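Lem22 (Legionella pneumophila subsp. pneumophila ATCC 43290, PDB 5WD9) is a Legionella effector of unknown molecular function, a small all-helical protein that probably acts by binding other proteins. Local coordinates at residues T40-K45 / S69-M74; K12-D17 / L35-T40. One frame throughout, in Å; residues are numbered along the deposited sequence.

Contact 1: T40-K45 / S69-M74; sequences TEHFVK and SLYEEM
His42 and Tyr71 carry this contact with their rings, reaching across from helix 28-52 and helix 58-87. The rings form an offset stack, with centroids 4.2 Å apart and planes only 10° from parallel. The overlap lies toward the rim of each ring: the imidazole corner at His42 CE1 sits 3.3 Å from Tyr71 CD1, over one face of the phenol, and His42 ND1 lies over the same face, above the CD1-CE1 side. Both side chains leave the backbone with CG anti to N, Tyr71 at chi1 172°, which carries each ring out from its own helix toward the other. As they reach out, the side chains cross at about a right angle while their ring planes stay nearly parallel. A CH-pi contact accompanies the stack: Tyr71 CB stands 4.1 Å from the centroid of the His42 ring, off-centre. The setting is an up-down-up three-helix bundle, and the backbones stay well apart here, with the CA atoms of His42 and Tyr71 7.6 Å from each other. Helix 4-24 completes the arrangement, since Met15 packs on His42. Met74, one turn beyond Tyr71, packs on Ala38 and His39 of helix 28-52. Salt bridges tie both helices to helix 4-24: Lys45 to Glu7, and Glu73 to Lys23.

Contact 2: K12-D17 / L35-T40; sequences KEYMED and LENAHT
Met15 and Ala38 bring their CA atoms to 4.8 Å where the short helical segments 12-17 and 35-40 run nearly antiparallel, at 163°, with axes 8.9 Å apart. That closeness is consistent with the small side chain of Ala38. Met15 lies beside it, CG 4.4 Å from Ala38 CB, and the bend at its chi3 (79°) folds the methyl CE back to the neighbourhood of the Ala38 carbonyl oxygen. Tyr14 works one residue away on the outer side. Its ring presents an edge, not a face, to the second helix: CE2 comes within 3.5 Å of Asn37 O, while the hydroxyl oxygen OH rests 3.4 Å from Asn37 CB. The ring and the Asn37 amide meet obliquely, their planes 55° apart. The amide itself is occupied elsewhere, OD1 accepting from Lys33 NZ and ND2 donating to Gln18 OE1, the latter a tie back to helix 4-24. A water links the helices beside the tyrosine hydroxyl, 2.9 Å from Tyr14 OH and donating a weak bond to Asn37 O at 3.3 Å. Between the first two helices of the bundle, then, the direct fit is one of shape, a buried Met-Ala pair bordered by a tyrosine edge, while polar links between these helices include a water bridge with one weak bond and the hydrogen bond from Asn37 to Gln18.

Both contacts use helix 28-52, and Thr40 belongs to both segments taken from it. Contact 2 pairs that helix with 4-24 and is partly buried, while contact 1 pairs it with 58-87 and is a surface contact, made by residues that stay partly exposed. The chemistry follows: close backbones with a Met-Ala fit, a tyrosine edge and a water in contact 2, an offset ring stack bridging a wider separation in contact 1. The centres lie 6 Å apart, and the two sites pack on each other. Glu41 CB is 3.4 Å from Tyr14 CE2, and Leu70 CD1 is 3.5 Å from Lys12 O, so all three helices meet here.

Contact 1: T40-K45 / S69-M74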
loop_
_atom_site.group_PDB
_atom_site.type_symbol
_atom_site.label_atom_id
_atom_site.label_comp_id
_atom_site.label_asym_id
_atom_site.label_seq_id
_atom_site.Cartn_x
_atom_site.Cartn_y
_atom_site.Cartn_z
ATOM N N THR A 40 -3.432 -5.327 1.935
ATOM C CA THR A 40 -3.061 -6.402 2.840
ATOM C C THR A 40 -1.635 -6.222 3.321
ATOM O O THR A 40 -1.345 -6.340 4.517
ATOM C CB THR A 40 -3.194 -7.740 2.123
ATOM O OG1 THR A 40 -4.561 -7.906 1.716
ATOM C CG2 THR A 40 -2.784 -8.890 3.047
ATOM N N GLU A 41 -0.713 -5.970 2.396
ATOM C CA GLU A 41 0.681 -5.897 2.776
ATOM C C GLU A 41 0.921 -4.722 3.703
ATOM O O GLU A 41 1.645 -4.841 4.691
ATOM C CB GLU A 41 1.544 -5.789 1.528
ATOM C CG GLU A 41 2.973 -6.251 1.739
ATOM C CD GLU A 41 3.121 -7.728 2.064
ATOM O OE1 GLU A 41 2.137 -8.487 1.924
ATOM O OE2 GLU A 41 4.213 -8.129 2.477
ATOM N N HIS A 42 0.292 -3.586 3.417
ATOM C CA HIS A 42 0.405 -2.432 4.295
ATOM C C HIS A 42 -0.134 -2.747 5.690
ATOM O O HIS A 42 0.496 -2.416 6.703
ATOM C CB HIS A 42 -0.311 -1.240 3.653
ATOM C CG HIS A 42 -0.271 0.002 4.484
ATOM N ND1 HIS A 42 -1.213 0.283 5.451
ATOM C CD2 HIS A 42 0.600 1.041 4.491
ATOM C CE1 HIS A 42 -0.928 1.445 6.014
ATOM N NE2 HIS A 42 0.164 1.926 5.443
ATOM N N PHE A 43 -1.298 -3.390 5.766
ATOM C CA PHE A 43 -1.875 -3.677 7.071
ATOM C C PHE A 43 -0.972 -4.596 7.875
ATOM O O PHE A 43 -0.705 -4.349 9.058
ATOM C CB PHE A 43 -3.264 -4.291 6.925
ATOM C CG PHE A 43 -3.844 -4.707 8.233
ATOM C CD1 PHE A 43 -4.348 -3.759 9.107
ATOM C CD2 PHE A 43 -3.822 -6.029 8.630
ATOM C CE1 PHE A 43 -4.866 -4.131 10.330
ATOM C CE2 PHE A 43 -4.339 -6.406 9.863
ATOM C CZ PHE A 43 -4.863 -5.457 10.705
ATOM N N VAL A 44 -0.496 -5.670 7.250
ATOM C CA VAL A 44 0.341 -6.626 7.968
ATOM C C VAL A 44 1.646 -5.971 8.410
ATOM O O VAL A 44 2.044 -6.040 9.581
ATOM C CB VAL A 44 0.587 -7.867 7.092
ATOM C CG1 VAL A 44 1.639 -8.774 7.730
ATOM C CG2 VAL A 44 -0.721 -8.618 6.832
ATOM N N LYS A 45 2.324 -5.304 7.492
ATOM C CA LYS A 45 3.671 -4.815 7.781
ATOM C C LYS A 45 3.660 -3.580 8.672
ATOM O O LYS A 45 4.533 -3.422 9.528
ATOM C CB LYS A 45 4.421 -4.534 6.478
ATOM C CG LYS A 45 4.724 -5.785 5.656
ATOM C CD LYS A 45 5.669 -6.729 6.367
ATOM C CE LYS A 45 5.838 -7.998 5.554
ATOM N NZ LYS A 45 6.898 -8.835 6.166
ATOM N N SER A 69 2.009 8.192 1.651
ATOM C CA SER A 69 1.466 8.729 0.410
ATOM C C SER A 69 0.865 7.620 -0.442
ATOM O O SER A 69 -0.216 7.788 -1.023
ATOM C CB SER A 69 2.577 9.437 -0.356
ATOM O OG SER A 69 2.102 9.917 -1.604
ATOM N N LEU A 70 1.558 6.485 -0.541
ATOM C CA LEU A 70 1.028 5.361 -1.303
ATOM C C LEU A 70 -0.234 4.808 -0.656
ATOM O O LEU A 70 -1.170 4.402 -1.354
ATOM C CB LEU A 70 2.089 4.277 -1.412
ATOM C CG LEU A 70 3.295 4.691 -2.246
ATOM C CD1 LEU A 70 4.447 3.735 -1.993
ATOM C CD2 LEU A 70 2.932 4.728 -3.727
ATOM N N TYR A 71 -0.267 4.757 0.676
ATOM C CA TYR A 71 -1.457 4.286 1.376
ATOM C C TYR A 71 -2.658 5.160 1.057
ATOM O O TYR A 71 -3.752 4.656 0.775
ATOM C CB TYR A 71 -1.169 4.250 2.875
ATOM C CG TYR A 71 -2.357 3.960 3.746
ATOM C CD1 TYR A 71 -2.972 2.713 3.742
ATOM C CD2 TYR A 71 -2.873 4.935 4.579
ATOM C CE1 TYR A 71 -4.067 2.456 4.543
ATOM C CE2 TYR A 71 -3.957 4.685 5.386
ATOM C CZ TYR A 71 -4.548 3.447 5.358
ATOM O OH TYR A 71 -5.643 3.235 6.168
ATOM N N GLU A 72 -2.479 6.485 1.108
ATOM C CA GLU A 72 -3.587 7.389 0.823
ATOM C C GLU A 72 -4.060 7.241 -0.614
ATOM O O GLU A 72 -5.264 7.222 -0.879
ATOM C CB GLU A 72 -3.164 8.833 1.100
ATOM C CG GLU A 72 -2.992 9.133 2.573
ATOM C CD GLU A 72 -4.319 9.233 3.290
ATOM O OE1 GLU A 72 -5.327 9.574 2.634
ATOM O OE2 GLU A 72 -4.357 8.968 4.509
ATOM N N GLU A 73 -3.126 7.111 -1.557
ATOM C CA GLU A 73 -3.525 6.899 -2.943
ATOM C C GLU A 73 -4.288 5.584 -3.083
ATOM O O GLU A 73 -5.308 5.510 -3.785
ATOM C CB GLU A 73 -2.281 6.887 -3.830
ATOM C CG GLU A 73 -2.625 6.703 -5.307
ATOM C CD GLU A 73 -1.409 6.595 -6.199
ATOM O OE1 GLU A 73 -0.293 6.376 -5.692
ATOM O OE2 GLU A 73 -1.592 6.717 -7.430
ATOM N N MET A 74 -3.795 4.535 -2.426
ATOM C CA MET A 74 -4.458 3.237 -2.479
ATOM C C MET A 74 -5.883 3.321 -1.958
ATOM O O MET A 74 -6.799 2.727 -2.538
ATOM C CB MET A 74 -3.655 2.222 -1.665
ATOM C CG MET A 74 -4.265 0.825 -1.618
ATOM S SD MET A 74 -5.452 0.574 -0.283
ATOM C CE MET A 74 -4.389 0.801 1.148
#

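Contact 2: K12-D17 / L35-T40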
loop_
_atom_site.group_PDB
_atom_site.type_symbol
_atom_site.label_atom_id
_atom_site.label_comp_id
_atom_site.label_asym_id
_atom_site.label_seq_id
_atom_site.Cartn_x
_atom_site.Cartn_y
_atom_site.Cartn_z
ATOM N N LYS A 12 7.282 -0.381 0.686
ATOM C CA LYS A 12 7.115 0.780 -0.171
ATOM C C LYS A 12 7.087 0.354 -1.626
ATOM O O LYS A 12 6.189 0.731 -2.394
ATOM C CB LYS A 12 8.255 1.768 0.094
ATOM C CG LYS A 12 8.107 3.115 -0.594
ATOM C CD LYS A 12 8.702 3.135 -1.988
ATOM C CE LYS A 12 8.739 4.564 -2.531
ATOM N NZ LYS A 12 9.161 4.614 -3.952
ATOM N N GLU A 13 8.061 -0.453 -2.020
ATOM C CA GLU A 13 8.155 -0.819 -3.420
ATOM C C GLU A 13 7.076 -1.812 -3.814
ATOM O O GLU A 13 6.593 -1.764 -4.949
ATOM C CB GLU A 13 9.556 -1.311 -3.735
ATOM C CG GLU A 13 10.563 -0.208 -3.512
ATOM C CD GLU A 13 11.939 -0.556 -3.990
ATOM O OE1 GLU A 13 12.101 -1.588 -4.677
ATOM O OE2 GLU A 13 12.857 0.229 -3.677
ATOM N N TYR A 14 6.662 -2.682 -2.888
ATOM C CA TYR A 14 5.545 -3.587 -3.146
ATOM C C TYR A 14 4.274 -2.797 -3.435
ATOM O O TYR A 14 3.576 -3.058 -4.414
ATOM C CB TYR A 14 5.358 -4.495 -1.929
ATOM C CG TYR A 14 4.224 -5.482 -2.062
ATOM C CD1 TYR A 14 4.467 -6.778 -2.469
ATOM C CD2 TYR A 14 2.913 -5.130 -1.762
ATOM C CE1 TYR A 14 3.438 -7.690 -2.582
ATOM C CE2 TYR A 14 1.885 -6.040 -1.883
ATOM C CZ TYR A 14 2.161 -7.307 -2.282
ATOM O OH TYR A 14 1.124 -8.220 -2.412
ATOM N N MET A 15 3.974 -1.813 -2.592
ATOM C CA MET A 15 2.765 -1.019 -2.788
ATOM C C MET A 15 2.824 -0.237 -4.087
ATOM O O MET A 15 1.835 -0.172 -4.823
ATOM C CB MET A 15 2.561 -0.067 -1.614
ATOM C CG MET A 15 2.201 -0.763 -0.311
ATOM S SD MET A 15 1.973 0.413 1.041
ATOM C CE MET A 15 0.319 1.014 0.670
ATOM N N GLU A 16 3.974 0.376 -4.382
ATOM C CA GLU A 16 4.100 1.133 -5.621
ATOM C C GLU A 16 3.884 0.227 -6.825
ATOM O O GLU A 16 3.178 0.597 -7.772
ATOM C CB GLU A 16 5.467 1.812 -5.679
ATOM C CG GLU A 16 5.636 2.752 -6.858
ATOM C CD GLU A 16 6.780 3.722 -6.661
ATOM O OE1 GLU A 16 7.059 4.094 -5.498
ATOM O OE2 GLU A 16 7.405 4.105 -7.672
ATOM N N ASP A 17 4.457 -0.975 -6.787
ATOM C CA ASP A 17 4.311 -1.936 -7.873
ATOM C C ASP A 17 2.858 -2.352 -8.048
ATOM O O ASP A 17 2.347 -2.400 -9.169
ATOM C CB ASP A 17 5.178 -3.156 -7.564
ATOM C CG ASP A 17 5.055 -4.234 -8.596
ATOM O OD1 ASP A 17 5.718 -4.106 -9.641
ATOM O OD2 ASP A 17 4.306 -5.210 -8.370
ATOM N N LEU A 35 -4.977 -3.749 -5.832
ATOM C CA LEU A 35 -5.168 -2.778 -4.762
ATOM C C LEU A 35 -5.329 -3.465 -3.416
ATOM O O LEU A 35 -4.794 -2.993 -2.403
ATOM C CB LEU A 35 -6.369 -1.886 -5.082
ATOM C CG LEU A 35 -6.150 -0.991 -6.307
ATOM C CD1 LEU A 35 -7.462 -0.317 -6.684
ATOM C CD2 LEU A 35 -5.078 0.048 -6.039
ATOM N N GLU A 36 -6.052 -4.586 -3.382
ATOM C CA GLU A 36 -6.201 -5.311 -2.129
ATOM C C GLU A 36 -4.881 -5.911 -1.687
ATOM O O GLU A 36 -4.625 -5.998 -0.485
ATOM C CB GLU A 36 -7.299 -6.368 -2.240
ATOM C CG GLU A 36 -8.720 -5.781 -2.174
ATOM C CD GLU A 36 -9.067 -5.061 -0.858
ATOM O OE1 GLU A 36 -8.266 -5.065 0.107
ATOM O OE2 GLU A 36 -10.167 -4.469 -0.790
ATOM N N ASN A 37 -4.030 -6.328 -2.627
ATOM C CA ASN A 37 -2.697 -6.794 -2.250
ATOM C C ASN A 37 -1.916 -5.686 -1.567
ATOM O O ASN A 37 -1.291 -5.910 -0.527
ATOM C CB ASN A 37 -1.923 -7.260 -3.478
ATOM C CG ASN A 37 -2.378 -8.588 -3.998
ATOM O OD1 ASN A 37 -3.073 -9.355 -3.326
ATOM N ND2 ASN A 37 -1.989 -8.867 -5.224
ATOM N N ALA A 38 -1.933 -4.482 -2.145
ATOM C CA ALA A 38 -1.279 -3.346 -1.499
ATOM C C ALA A 38 -1.858 -3.114 -0.115
ATOM O O ALA A 38 -1.124 -2.855 0.845
ATOM C CB ALA A 38 -1.441 -2.083 -2.345
ATOM N N HIS A 39 -3.173 -3.226 0.016
ATOM C CA HIS A 39 -3.827 -3.012 1.295
ATOM C C HIS A 39 -3.385 -4.047 2.319
ATOM O O HIS A 39 -3.047 -3.706 3.464
ATOM C CB HIS A 39 -5.343 -3.079 1.092
ATOM C CG HIS A 39 -6.124 -2.706 2.306
ATOM N ND1 HIS A 39 -6.288 -3.550 3.380
ATOM C CD2 HIS A 39 -6.754 -1.552 2.634
ATOM C CE1 HIS A 39 -7.007 -2.940 4.310
ATOM N NE2 HIS A 39 -7.298 -1.726 3.880
ATOM N N THR A 40 -3.432 -5.327 1.935
ATOM C CA THR A 40 -3.061 -6.402 2.840
ATOM C C THR A 40 -1.635 -6.222 3.321
ATOM O O THR A 40 -1.345 -6.340 4.517
ATOM C CB THR A 40 -3.194 -7.740 2.123
ATOM O OG1 THR A 40 -4.561 -7.906 1.716
ATOM C CG2 THR A 40 -2.784 -8.890 3.047
HETATM O O HOH W 1 0.067 -8.885 0.190
#